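Local coordinates for mandelate racemase/muconate lactonizing protein (Paenibacillus sp., PDB 3V5C) that probably dehydrates galacturonate, as a magnesium-binding lyase of the enolase superfamily, at residues Pro129-Ser134 with His166-Val171; Met205-Asn210 with Leu232-His237; Ala241-Leu246 with Ile259-Gly264; Gly305-Pro310 with Asn331-Glu336. The protein carries 1 engineered substitution. One frame throughout, in Å; residues are numbered along the deposited sequence.

The four contacts follow one another along the chain, and none nests in or crosses another. Contact 1 closes the loop through helix 145-161 and pairs strands 126-135 and 167-170. Contact 2 closes the next such loop, over helix 214-223, between strands 204-207 and 231-233. Contact 3 closes a shorter one, from helix 240-253 to strand 258-261, where a magnesium ion sits. Contact 4 spans helix 317-325 and joins 305-310 to 331-336. Strands 167-170 and 204-207 join contacts 1 and 2. Strands 231-233 and 258-261 join contacts 2 and 3. Strand 335-337 pairs with 126-135, so contact 4 returns the barrel to contact 1.

Contact 1 of 4, residues Pro129-Ser134 with His166-Val171; sequences PCYDTS and HFKIKV
K168 NZ donates to Y131 OH at 2.9 Å, and the same nitrogen forms salt bridges with E233 and E336. The pair sits in a beta-alpha-beta crossover of the barrel, where strands 126-135 and 167-170 run parallel with helix 145-161 between them in sequence. The K168-I169-K170 sequence matches the KxK pattern of the mandelate racemase group. K168 CB packs against Y131 CE1, and the lysine chain then bends at chi3 (80°), which swings NZ round to the tyrosine hydroxyl. T133 lies alongside K168, pointing the same way, and its OG1 is held by E336.

The backbones are joined by two nearly straight bonds. D132 N donates to H166 O at 2.8 Å, and K168 N donates to D132 O at 3.0 Å. D132 and F167 share a face of the sheet, where D132 CB lies 3.6 Å from F167 CD2. Their carboxylate and ring planes are 47° apart. At the start of the pairing, the H166 ring turns its edge to C130 O, and a water links C130 O to H166 N.

K170 NZ has its salt bridge to D207, and a water joins it to T133 OG1. D132 OD1 accepts S134 N from above the carboxylate plane, closing an Asx turn, and also takes S134 OG at 2.7 Å on its syn lone pair.

Contact 2 of 4, residues Met205-Asn210 with Leu232-His237; sequences MIDANN and LEAAFH. Engineered in segment 232-237: A234 (natural residue Glu).
Parallel strands 204-207 and 231-233 of the barrel, part of a beta-alpha-beta unit with helix 214-223, meet here through I206 with L232 and D207 with E233. E233 N donates to I206 O at 2.8 Å, nearly along the C=O axis. One step on, A208 N donates to E233 O at 3.1 Å. Past the strand ends, N210 N bonds to A234 O at 2.7 Å, and so the pairing runs on into the loops.

The two bridges put their side chains on different faces of the sheet. I206 CG1 meets L232 CD1 at 3.8 Å, and helix 214-223 packs against L232. On the other face the carboxylates of D207 and E233 are stacked, their planes 23° apart. D207 OD2 and E233 OE2 are only 3.6 Å apart, a like-charge contact that K168 and K170 of the neighbouring strand 167-170 probably offset. Q283 and W231 both donate to E233 OE1.

With CG anti to the backbone N (chi1 174°), D207 turns OD1 back over its own loop, where it accepts N209 N from above the carboxylate plane and closes an Asx turn. A234 is an engineered replacement of a glutamate, and its CB lies 3.7 Å from D207 OD1. Acidic residues at the C-terminal ends of successive strands, near the lysines of strand 167-170, are consistent with the enolase-type barrel site.

Contact 3 of 4, residues Ala241-Leu246 with Ile259-Gly264; sequences ALYEDL and IADGEG. With MG (magnesium ion), chain E.
Y243, on helix 240-253, points its ring at strand 258-261. Its OH donates to D261 OD2 in a short bond of 2.6 Å. The hydroxyl comes from the anti side of that oxygen, 25° out of the carboxylate plane, with ring and carboxylate 77° apart. D261 thereby shares its two oxygens: OD1 binds the magnesium ion at 2.0 Å, and OD2 takes the tyrosine. G262 N also donates to OD1, on its anti lone pair. E238 and four waters complete the metal shell. Y243 is thus a second-shell residue that helps to fix the turn of a metal ligand.

The same ring has I259 CG2 over one face, a CH-pi contact 3.7 Å from the centroid. The strand thus meets the ring twice, at a face through I259 and at the hydroxyl edge through D261. A phenylalanine at Y243 would keep much of this packing but would probably leave D261 OD2 without its hydroxyl partner and the carboxylate freer to turn.

One turn further along the helix, L246 reaches the other branch of the isoleucine, with CD2 3.6 Å from I259 CD1. I259 is thus covered by both helix residues.

Outside this pair, the F236 ring meets that of Y243, and L246 also touches L232 of strand 231-233. Helix 240-253 therefore packs on the barrel between strands 231-233 and 258-261, with helix 214-223 against L246.

Contact 4 of 4, residues Gly305-Pro310 with Asn331-Glu336; sequences GLRSAP and NFEFVE
R307 NH1 forms a salt bridge with E333 OE2 at 2.8 Å, beside a seam of the barrel. The carboxylate oxygen lies near the guanidinium plane, and NH1 approaches from its syn side, 29° out of the carboxylate plane. E333 bends at chi2 (-75°), which brings OE2 close to R307 CG and CD as well. Y230 OH hydrogen-bonds the other carboxylate oxygen, OE1. With an alanine in place of R307, E333 OE2 would probably lose its charged mate.

The backbones position this pair. S308 N donates to N331 O at 3.0 Å, and E333 N donates to S308 O at 2.8 Å. N331 ND2 reaches L306 O at 3.1 Å, from above the carbonyl plane. Beyond, P310 CD packs on F332 CE2 at 3.6 Å, the two side chains at about a right angle. Two waters bridge P310 O to F334 O and E336 N where the chains part. Direct bonds, from backbone and N331 amide, thus join the start of the pairing beside the ion pair, and water takes over further on.

Contact 1 of 4, residues Pro129-Ser134 with His166-Val171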
loop_
_atom_site.group_PDB
_atom_site.type_symbol
_atom_site.label_atom_id
_atom_site.label_comp_id
_atom_site.label_asym_id
_atom_site.label_seq_id
_atom_site.Cartn_x
_atom_site.Cartn_y
_atom_site.Cartn_z
ATOM N N PRO A 129 -9.954 -7.585 -0.532
ATOM C CA PRO A 129 -9.182 -8.079 -1.681
ATOM C C PRO A 129 -7.716 -7.657 -1.612
ATOM O O PRO A 129 -7.412 -6.557 -1.173
ATOM C CB PRO A 129 -9.858 -7.396 -2.876
ATOM C CG PRO A 129 -11.256 -7.110 -2.393
ATOM C CD PRO A 129 -11.100 -6.757 -0.944
ATOM N N CYS A 130 -6.811 -8.523 -2.044
ATOM C CA CYS A 130 -5.417 -8.133 -2.164
ATOM C C CYS A 130 -4.858 -8.633 -3.480
ATOM O O CYS A 130 -5.480 -9.453 -4.163
ATOM C CB CYS A 130 -4.576 -8.707 -1.027
ATOM S SG CYS A 130 -4.564 -10.531 -0.877
ATOM N N TYR A 131 -3.680 -8.133 -3.828
ATOM C CA TYR A 131 -2.977 -8.619 -5.002
ATOM C C TYR A 131 -1.505 -8.753 -4.717
ATOM O O TYR A 131 -0.955 -8.109 -3.829
ATOM C CB TYR A 131 -3.204 -7.724 -6.245
ATOM C CG TYR A 131 -2.567 -6.336 -6.215
ATOM C CD1 TYR A 131 -1.205 -6.163 -6.447
ATOM C CD2 TYR A 131 -3.339 -5.205 -5.999
ATOM C CE1 TYR A 131 -0.631 -4.909 -6.449
ATOM C CE2 TYR A 131 -2.777 -3.934 -6.009
ATOM C CZ TYR A 131 -1.419 -3.793 -6.220
ATOM O OH TYR A 131 -0.835 -2.552 -6.229
ATOM N N ASP A 132 -0.877 -9.650 -5.467
ATOM C CA ASP A 132 0.517 -9.972 -5.286
ATOM C C ASP A 132 1.341 -8.976 -6.082
ATOM O O ASP A 132 1.306 -8.989 -7.313
ATOM C CB ASP A 132 0.741 -11.393 -5.811
ATOM C CG ASP A 132 2.160 -11.868 -5.639
ATOM O OD1 ASP A 132 3.034 -11.072 -5.254
ATOM O OD2 ASP A 132 2.412 -13.062 -5.925
ATOM N N THR A 133 2.092 -8.120 -5.384
ATOM C CA THR A 133 2.847 -7.055 -6.049
ATOM C C THR A 133 4.314 -7.407 -6.365
ATOM O O THR A 133 5.070 -6.553 -6.833
ATOM C CB THR A 133 2.793 -5.769 -5.174
ATOM O OG1 THR A 133 3.092 -4.617 -5.976
ATOM C CG2 THR A 133 3.780 -5.867 -4.018
ATOM N N SER A 134 4.695 -8.674 -6.169
ATOM C CA SER A 134 6.112 -9.056 -6.122
ATOM C C SER A 134 6.720 -9.487 -7.459
ATOM O O SER A 134 7.839 -9.997 -7.477
ATOM C CB SER A 134 6.323 -10.194 -5.101
ATOM O OG SER A 134 5.703 -11.400 -5.533
ATOM N N HIS A 166 -4.692 -12.564 -7.577
ATOM C CA HIS A 166 -4.566 -11.374 -8.418
ATOM C C HIS A 166 -3.135 -10.912 -8.395
ATOM O O HIS A 166 -2.472 -10.999 -7.353
ATOM C CB HIS A 166 -5.480 -10.288 -7.859
ATOM C CG HIS A 166 -6.847 -10.797 -7.545
ATOM N ND1 HIS A 166 -7.675 -11.323 -8.512
ATOM C CD2 HIS A 166 -7.519 -10.903 -6.374
ATOM C CE1 HIS A 166 -8.804 -11.720 -7.955
ATOM N NE2 HIS A 166 -8.741 -11.466 -6.660
ATOM N N PHE A 167 -2.668 -10.388 -9.527
ATOM C CA PHE A 167 -1.236 -10.170 -9.698
ATOM C C PHE A 167 -0.919 -8.866 -10.403
ATOM O O PHE A 167 -1.529 -8.548 -11.415
ATOM C CB PHE A 167 -0.625 -11.339 -10.483
ATOM C CG PHE A 167 -0.817 -12.674 -9.818
ATOM C CD1 PHE A 167 -1.946 -13.441 -10.088
ATOM C CD2 PHE A 167 0.117 -13.144 -8.901
ATOM C CE1 PHE A 167 -2.140 -14.694 -9.446
ATOM C CE2 PHE A 167 -0.065 -14.384 -8.260
ATOM C CZ PHE A 167 -1.194 -15.151 -8.534
ATOM N N LYS A 168 0.064 -8.140 -9.873
ATOM C CA LYS A 168 0.553 -6.942 -10.544
ATOM C C LYS A 168 1.925 -7.237 -11.099
ATOM O O LYS A 168 2.850 -7.595 -10.375
ATOM C CB LYS A 168 0.605 -5.723 -9.618
ATOM C CG LYS A 168 0.926 -4.443 -10.405
ATOM C CD LYS A 168 0.599 -3.183 -9.610
ATOM C CE LYS A 168 1.697 -2.865 -8.592
ATOM N NZ LYS A 168 1.340 -1.581 -7.839
ATOM N N ILE A 169 2.042 -7.066 -12.406
ATOM C CA ILE A 169 3.231 -7.436 -13.135
ATOM C C ILE A 169 4.009 -6.189 -13.523
ATOM O O ILE A 169 3.457 -5.278 -14.121
ATOM C CB ILE A 169 2.835 -8.198 -14.408
ATOM C CG1 ILE A 169 1.991 -9.424 -14.040
ATOM C CG2 ILE A 169 4.102 -8.589 -15.182
ATOM C CD1 ILE A 169 1.126 -9.933 -15.182
ATOM N N LYS A 170 5.279 -6.122 -13.137
ATOM C CA LYS A 170 6.113 -5.024 -13.581
ATOM C C LYS A 170 6.367 -5.150 -15.074
ATOM O O LYS A 170 6.694 -6.238 -15.561
ATOM C CB LYS A 170 7.430 -4.981 -12.809
ATOM C CG LYS A 170 7.271 -4.647 -11.323
ATOM C CD LYS A 170 6.944 -3.167 -11.164
ATOM C CE LYS A 170 6.860 -2.762 -9.705
ATOM N NZ LYS A 170 5.480 -2.925 -9.211
ATOM N N VAL A 171 6.200 -4.045 -15.795
ATOM C CA VAL A 171 6.569 -3.992 -17.206
ATOM C C VAL A 171 7.436 -2.742 -17.433
ATOM O O VAL A 171 7.757 -2.021 -16.486
ATOM C CB VAL A 171 5.329 -4.031 -18.134
ATOM C CG1 VAL A 171 4.532 -5.311 -17.897
ATOM C CG2 VAL A 171 4.442 -2.783 -17.904
HETATM O O HOH W 1 -4.444 -12.036 -4.574
HETATM O O HOH W 2 5.509 -3.186 -6.415
HETATM O O HOH W 3 4.280 -5.337 -9.242
#

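Contact 2 of 4, residues Met205-Asn210 with Leu232-His237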
loop_
_atom_site.group_PDB
_atom_site.type_symbol
_atom_site.label_atom_id
_atom_site.label_comp_id
_atom_site.label_asym_id
_atom_site.label_seq_id
_atom_site.Cartn_x
_atom_site.Cartn_y
_atom_site.Cartn_z
ATOM N N MET A 205 -2.873 -6.844 -13.262
ATOM C CA MET A 205 -2.534 -5.430 -13.378
ATOM C C MET A 205 -1.117 -5.295 -13.923
ATOM O O MET A 205 -0.278 -6.170 -13.697
ATOM C CB MET A 205 -2.641 -4.733 -12.015
ATOM C CG MET A 205 -4.051 -4.660 -11.437
ATOM S SD MET A 205 -4.685 -6.233 -10.811
ATOM C CE MET A 205 -3.620 -6.520 -9.407
ATOM N N ILE A 206 -0.844 -4.213 -14.648
ATOM C CA ILE A 206 0.514 -3.953 -15.097
ATOM C C ILE A 206 1.021 -2.587 -14.646
ATOM O O ILE A 206 0.270 -1.632 -14.599
ATOM C CB ILE A 206 0.694 -4.170 -16.619
ATOM C CG1 ILE A 206 -0.149 -3.189 -17.439
ATOM C CG2 ILE A 206 0.339 -5.626 -16.993
ATOM C CD1 ILE A 206 0.095 -3.337 -18.968
ATOM N N ASP A 207 2.306 -2.511 -14.314
ATOM C CA ASP A 207 2.901 -1.319 -13.727
ATOM C C ASP A 207 4.194 -1.068 -14.475
ATOM O O ASP A 207 5.119 -1.877 -14.384
ATOM C CB ASP A 207 3.130 -1.562 -12.220
ATOM C CG ASP A 207 3.882 -0.433 -11.508
ATOM O OD1 ASP A 207 4.116 0.653 -12.089
ATOM O OD2 ASP A 207 4.200 -0.629 -10.304
ATOM N N ALA A 208 4.252 0.049 -15.205
ATOM C CA ALA A 208 5.422 0.379 -16.024
ATOM C C ALA A 208 6.456 1.240 -15.306
ATOM O O ALA A 208 7.527 1.483 -15.844
ATOM C CB ALA A 208 5.005 1.058 -17.328
ATOM N N ASN A 209 6.159 1.671 -14.077
ATOM C CA ASN A 209 7.023 2.624 -13.393
ATOM C C ASN A 209 7.472 3.731 -14.343
ATOM O O ASN A 209 8.642 4.122 -14.365
ATOM C CB ASN A 209 8.212 1.929 -12.726
ATOM C CG ASN A 209 7.798 1.156 -11.512
ATOM O OD1 ASN A 209 7.633 -0.057 -11.568
ATOM N ND2 ASN A 209 7.592 1.867 -10.387
ATOM N N ASN A 210 6.511 4.229 -15.110
ATOM C CA ASN A 210 6.694 5.365 -16.022
ATOM C C ASN A 210 7.647 5.164 -17.198
ATOM O O ASN A 210 8.063 6.129 -17.844
ATOM C CB ASN A 210 7.101 6.616 -15.238
ATOM C CG ASN A 210 5.973 7.139 -14.367
ATOM O OD1 ASN A 210 4.790 6.919 -14.666
ATOM N ND2 ASN A 210 6.328 7.827 -13.290
ATOM N N LEU A 232 -3.923 -0.460 -15.743
ATOM C CA LEU A 232 -2.616 -0.013 -16.185
ATOM C C LEU A 232 -2.138 1.094 -15.267
ATOM O O LEU A 232 -2.749 2.167 -15.205
ATOM C CB LEU A 232 -2.736 0.541 -17.605
ATOM C CG LEU A 232 -1.554 1.353 -18.137
ATOM C CD1 LEU A 232 -0.367 0.457 -18.368
ATOM C CD2 LEU A 232 -1.932 2.066 -19.429
ATOM N N GLU A 233 -1.035 0.839 -14.581
ATOM C CA GLU A 233 -0.493 1.746 -13.579
ATOM C C GLU A 233 0.802 2.387 -14.066
ATOM O O GLU A 233 1.698 1.713 -14.608
ATOM C CB GLU A 233 -0.274 0.946 -12.283
ATOM C CG GLU A 233 0.681 1.501 -11.260
ATOM C CD GLU A 233 0.561 0.747 -9.936
ATOM O OE1 GLU A 233 -0.322 -0.115 -9.847
ATOM O OE2 GLU A 233 1.336 1.039 -9.011
ATOM N N ALA A 234 0.893 3.705 -13.882
ATOM C CA ALA A 234 2.142 4.409 -14.136
ATOM C C ALA A 234 2.726 4.122 -15.516
ATOM O O ALA A 234 3.905 3.826 -15.638
ATOM C CB ALA A 234 3.156 4.101 -13.043
ATOM N N ALA A 235 1.902 4.218 -16.557
ATOM C CA ALA A 235 2.395 4.009 -17.916
ATOM C C ALA A 235 3.517 4.990 -18.249
ATOM O O ALA A 235 4.556 4.622 -18.832
ATOM C CB ALA A 235 1.253 4.128 -18.915
ATOM N N PHE A 236 3.300 6.233 -17.837
ATOM C CA PHE A 236 4.224 7.343 -18.037
ATOM C C PHE A 236 3.796 8.380 -17.017
ATOM O O PHE A 236 2.685 8.314 -16.493
ATOM C CB PHE A 236 4.109 7.897 -19.461
ATOM C CG PHE A 236 2.688 7.935 -19.980
ATOM C CD1 PHE A 236 2.212 6.957 -20.855
ATOM C CD2 PHE A 236 1.813 8.929 -19.557
ATOM C CE1 PHE A 236 0.889 6.971 -21.316
ATOM C CE2 PHE A 236 0.493 8.958 -20.007
ATOM C CZ PHE A 236 0.020 7.984 -20.887
ATOM N N HIS A 237 4.668 9.329 -16.712
ATOM C CA HIS A 237 4.280 10.321 -15.716
ATOM C C HIS A 237 2.960 10.965 -16.128
ATOM O O HIS A 237 2.785 11.372 -17.275
ATOM C CB HIS A 237 5.358 11.374 -15.511
ATOM C CG HIS A 237 5.052 12.301 -14.381
ATOM N ND1 HIS A 237 4.979 11.861 -13.080
ATOM C CD2 HIS A 237 4.734 13.616 -14.356
ATOM C CE1 HIS A 237 4.660 12.872 -12.292
ATOM N NE2 HIS A 237 4.510 13.949 -13.039
HETATM O O HOH W 4 7.630 9.192 -17.666
#

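Contact 3 of 4, residues Ala241-Leu246 with Ile259-Gly264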
loop_
_atom_site.group_PDB
_atom_site.type_symbol
_atom_site.label_atom_id
_atom_site.label_comp_id
_atom_site.label_asym_id
_atom_site.label_seq_id
_atom_site.Cartn_x
_atom_site.Cartn_y
_atom_site.Cartn_z
ATOM N N ALA A 241 -3.498 15.425 -21.008
ATOM C CA ALA A 241 -3.670 15.290 -22.440
ATOM C C ALA A 241 -3.419 13.860 -22.888
ATOM O O ALA A 241 -4.170 13.321 -23.695
ATOM C CB ALA A 241 -2.745 16.252 -23.180
ATOM N N LEU A 242 -2.354 13.253 -22.386
ATOM C CA LEU A 242 -2.020 11.897 -22.812
ATOM C C LEU A 242 -3.056 10.895 -22.326
ATOM O O LEU A 242 -3.463 10.013 -23.070
ATOM C CB LEU A 242 -0.631 11.494 -22.333
ATOM C CG LEU A 242 0.528 12.347 -22.831
ATOM C CD1 LEU A 242 1.840 11.773 -22.346
ATOM C CD2 LEU A 242 0.517 12.478 -24.367
ATOM N N TYR A 243 -3.488 11.041 -21.079
ATOM C CA TYR A 243 -4.526 10.149 -20.573
ATOM C C TYR A 243 -5.894 10.369 -21.239
ATOM O O TYR A 243 -6.632 9.421 -21.430
ATOM C CB TYR A 243 -4.614 10.252 -19.051
ATOM C CG TYR A 243 -3.597 9.422 -18.276
ATOM C CD1 TYR A 243 -3.131 8.195 -18.750
ATOM C CD2 TYR A 243 -3.127 9.860 -17.049
ATOM C CE1 TYR A 243 -2.227 7.435 -18.003
ATOM C CE2 TYR A 243 -2.216 9.124 -16.302
ATOM C CZ TYR A 243 -1.782 7.908 -16.773
ATOM O OH TYR A 243 -0.906 7.193 -15.994
ATOM N N GLU A 244 -6.228 11.615 -21.590
ATOM C CA GLU A 244 -7.464 11.865 -22.330
ATOM C C GLU A 244 -7.422 11.084 -23.640
ATOM O O GLU A 244 -8.402 10.446 -24.029
ATOM C CB GLU A 244 -7.640 13.358 -22.631
ATOM C CG GLU A 244 -8.943 13.660 -23.337
ATOM C CD GLU A 244 -9.104 15.133 -23.681
ATOM O OE1 GLU A 244 -8.110 15.887 -23.606
ATOM O OE2 GLU A 244 -10.227 15.529 -24.043
ATOM N N ASP A 245 -6.272 11.134 -24.296
ATOM C CA ASP A 245 -6.049 10.415 -25.553
ATOM C C ASP A 245 -6.177 8.904 -25.337
ATOM O O ASP A 245 -6.959 8.246 -26.020
ATOM C CB ASP A 245 -4.682 10.819 -26.148
ATOM C CG ASP A 245 -4.336 10.075 -27.445
ATOM O OD1 ASP A 245 -4.624 8.871 -27.544
ATOM O OD2 ASP A 245 -3.729 10.691 -28.363
ATOM N N LEU A 246 -5.448 8.368 -24.360
ATOM C CA LEU A 246 -5.483 6.937 -24.077
ATOM C C LEU A 246 -6.901 6.454 -23.774
ATOM O O LEU A 246 -7.335 5.422 -24.276
ATOM C CB LEU A 246 -4.568 6.611 -22.898
ATOM C CG LEU A 246 -4.396 5.121 -22.585
ATOM C CD1 LEU A 246 -3.934 4.403 -23.833
ATOM C CD2 LEU A 246 -3.375 4.954 -21.488
ATOM N N ILE A 259 -7.278 3.095 -15.630
ATOM C CA ILE A 259 -6.015 3.826 -15.513
ATOM C C ILE A 259 -5.744 4.143 -14.031
ATOM O O ILE A 259 -6.592 4.750 -13.349
ATOM C CB ILE A 259 -6.057 5.130 -16.332
ATOM C CG1 ILE A 259 -6.239 4.818 -17.834
ATOM C CG2 ILE A 259 -4.792 5.974 -16.080
ATOM C CD1 ILE A 259 -5.131 4.001 -18.444
ATOM N N ALA A 260 -4.568 3.749 -13.539
ATOM C CA ALA A 260 -4.208 3.916 -12.133
ATOM C C ALA A 260 -2.941 4.763 -12.019
ATOM O O ALA A 260 -1.986 4.574 -12.783
ATOM C CB ALA A 260 -4.008 2.540 -11.467
ATOM N N ASP A 261 -2.927 5.719 -11.087
ATOM C CA ASP A 261 -1.742 6.543 -10.930
ATOM C C ASP A 261 -1.798 7.223 -9.568
ATOM O O ASP A 261 -2.801 7.107 -8.872
ATOM C CB ASP A 261 -1.694 7.573 -12.083
ATOM C CG ASP A 261 -0.281 7.919 -12.513
ATOM O OD1 ASP A 261 0.592 7.984 -11.637
ATOM O OD2 ASP A 261 -0.057 8.161 -13.725
ATOM N N GLY A 262 -0.713 7.884 -9.172
ATOM C CA GLY A 262 -0.710 8.619 -7.915
ATOM C C GLY A 262 0.492 8.403 -7.019
ATOM O O GLY A 262 0.695 9.167 -6.087
ATOM N N GLU A 263 1.299 7.384 -7.288
ATOM C CA GLU A 263 2.475 7.141 -6.453
ATOM C C GLU A 263 3.546 8.227 -6.597
ATOM O O GLU A 263 3.661 8.883 -7.630
ATOM C CB GLU A 263 3.086 5.771 -6.797
ATOM C CG GLU A 263 4.285 5.357 -5.920
ATOM C CD GLU A 263 5.626 5.888 -6.401
ATOM O OE1 GLU A 263 5.781 6.221 -7.606
ATOM O OE2 GLU A 263 6.551 5.977 -5.560
ATOM N N GLY A 264 4.366 8.383 -5.565
ATOM C CA GLY A 264 5.543 9.232 -5.656
ATOM C C GLY A 264 5.232 10.714 -5.722
ATOM O O GLY A 264 4.253 11.179 -5.173
HETATM MG MG MG E . 2.472 8.732 -11.596
HETATM O O HOH W 5 2.794 7.994 -13.560
HETATM O O HOH W 6 2.030 9.638 -9.680
HETATM O O HOH W 7 4.523 9.420 -11.531
HETATM O O HOH W 8 2.983 6.937 -10.588
#

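Contact 4 of 4, residues Gly305-Pro310 with Asn331-Glu336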
loop_
_atom_site.group_PDB
_atom_site.type_symbol
_atom_site.label_atom_id
_atom_site.label_comp_id
_atom_site.label_asym_id
_atom_site.label_seq_id
_atom_site.Cartn_x
_atom_site.Cartn_y
_atom_site.Cartn_z
ATOM N N GLY A 305 -17.018 8.906 -7.497
ATOM C CA GLY A 305 -17.103 7.586 -8.086
ATOM C C GLY A 305 -15.728 7.083 -8.484
ATOM O O GLY A 305 -15.603 6.182 -9.320
ATOM N N LEU A 306 -14.695 7.649 -7.868
ATOM C CA LEU A 306 -13.327 7.239 -8.171
ATOM C C LEU A 306 -12.870 6.143 -7.207
ATOM O O LEU A 306 -13.442 5.981 -6.126
ATOM C CB LEU A 306 -12.393 8.446 -8.109
ATOM C CG LEU A 306 -12.626 9.481 -9.213
ATOM C CD1 LEU A 306 -11.866 10.774 -8.902
ATOM C CD2 LEU A 306 -12.224 8.912 -10.580
ATOM N N ARG A 307 -11.825 5.409 -7.593
ATOM C CA ARG A 307 -11.388 4.242 -6.839
ATOM C C ARG A 307 -10.095 4.513 -6.089
ATOM O O ARG A 307 -9.241 5.259 -6.562
ATOM C CB ARG A 307 -11.169 3.063 -7.792
ATOM C CG ARG A 307 -12.431 2.638 -8.528
ATOM C CD ARG A 307 -12.052 1.934 -9.805
ATOM N NE ARG A 307 -13.211 1.685 -10.656
ATOM C CZ ARG A 307 -13.894 0.553 -10.662
ATOM N NH1 ARG A 307 -13.552 -0.434 -9.842
ATOM N NH2 ARG A 307 -14.928 0.404 -11.481
ATOM N N SER A 308 -9.954 3.867 -4.936
ATOM C CA SER A 308 -8.805 4.036 -4.060
ATOM C C SER A 308 -7.994 2.742 -4.018
ATOM O O SER A 308 -8.528 1.676 -3.706
ATOM C CB SER A 308 -9.285 4.353 -2.634
ATOM O OG SER A 308 -9.914 5.629 -2.559
ATOM N N ALA A 309 -6.699 2.841 -4.293
ATOM C CA ALA A 309 -5.799 1.702 -4.179
ATOM C C ALA A 309 -4.475 2.186 -3.637
ATOM O O ALA A 309 -3.547 2.444 -4.392
ATOM C CB ALA A 309 -5.604 1.018 -5.540
ATOM N N PRO A 310 -4.393 2.354 -2.317
ATOM C CA PRO A 310 -3.205 2.931 -1.690
ATOM C C PRO A 310 -1.950 2.166 -2.037
ATOM O O PRO A 310 -1.909 0.931 -1.936
ATOM C CB PRO A 310 -3.494 2.792 -0.195
ATOM C CG PRO A 310 -4.987 2.804 -0.119
ATOM C CD PRO A 310 -5.444 2.040 -1.335
ATOM N N ASN A 331 -15.054 2.751 -2.300
ATOM C CA ASN A 331 -14.478 2.219 -3.525
ATOM C C ASN A 331 -13.022 1.765 -3.326
ATOM O O ASN A 331 -12.154 2.079 -4.114
ATOM C CB ASN A 331 -14.568 3.258 -4.650
ATOM C CG ASN A 331 -16.003 3.557 -5.074
ATOM O OD1 ASN A 331 -16.911 2.756 -4.881
ATOM N ND2 ASN A 331 -16.200 4.728 -5.677
ATOM N N PHE A 332 -12.780 0.996 -2.277
ATOM C CA PHE A 332 -11.441 0.499 -1.982
ATOM C C PHE A 332 -11.204 -0.714 -2.870
ATOM O O PHE A 332 -12.007 -1.659 -2.876
ATOM C CB PHE A 332 -11.336 0.078 -0.505
ATOM C CG PHE A 332 -9.957 -0.325 -0.104
ATOM C CD1 PHE A 332 -9.533 -1.636 -0.266
ATOM C CD2 PHE A 332 -9.080 0.604 0.420
ATOM C CE1 PHE A 332 -8.250 -2.003 0.085
ATOM C CE2 PHE A 332 -7.799 0.235 0.783
ATOM C CZ PHE A 332 -7.397 -1.080 0.622
ATOM N N GLU A 333 -10.101 -0.692 -3.616
ATOM C CA GLU A 333 -9.818 -1.735 -4.596
ATOM C C GLU A 333 -9.094 -2.958 -4.014
ATOM O O GLU A 333 -9.639 -4.065 -4.019
ATOM C CB GLU A 333 -8.999 -1.130 -5.755
ATOM C CG GLU A 333 -9.802 -0.186 -6.615
ATOM C CD GLU A 333 -10.756 -0.910 -7.528
ATOM O OE1 GLU A 333 -10.337 -1.881 -8.200
ATOM O OE2 GLU A 333 -11.929 -0.512 -7.570
ATOM N N PHE A 334 -7.864 -2.765 -3.550
ATOM C CA PHE A 334 -7.014 -3.877 -3.130
ATOM C C PHE A 334 -5.993 -3.428 -2.104
ATOM O O PHE A 334 -5.525 -2.290 -2.146
ATOM C CB PHE A 334 -6.151 -4.382 -4.291
ATOM C CG PHE A 334 -6.888 -5.104 -5.369
ATOM C CD1 PHE A 334 -7.189 -6.447 -5.232
ATOM C CD2 PHE A 334 -7.165 -4.470 -6.567
ATOM C CE1 PHE A 334 -7.836 -7.127 -6.234
ATOM C CE2 PHE A 334 -7.817 -5.151 -7.579
ATOM C CZ PHE A 334 -8.143 -6.484 -7.413
ATOM N N VAL A 335 -5.606 -4.346 -1.229
ATOM C CA VAL A 335 -4.376 -4.226 -0.463
ATOM C C VAL A 335 -3.203 -4.684 -1.360
ATOM O O VAL A 335 -3.229 -5.779 -1.917
ATOM C CB VAL A 335 -4.464 -5.103 0.802
ATOM C CG1 VAL A 335 -3.112 -5.177 1.509
ATOM C CG2 VAL A 335 -5.521 -4.546 1.742
ATOM N N GLU A 336 -2.179 -3.842 -1.503
ATOM C CA GLU A 336 -0.976 -4.207 -2.261
ATOM C C GLU A 336 -0.076 -5.067 -1.369
ATOM O O GLU A 336 0.504 -4.570 -0.399
ATOM C CB GLU A 336 -0.246 -2.935 -2.733
ATOM C CG GLU A 336 1.000 -3.228 -3.529
ATOM C CD GLU A 336 1.552 -2.041 -4.292
ATOM O OE1 GLU A 336 1.130 -0.889 -4.038
ATOM O OE2 GLU A 336 2.441 -2.267 -5.153
HETATM O O HOH W 9 -2.398 -1.339 -0.196
HETATM O O HOH W 10 -3.540 -0.751 -3.438
#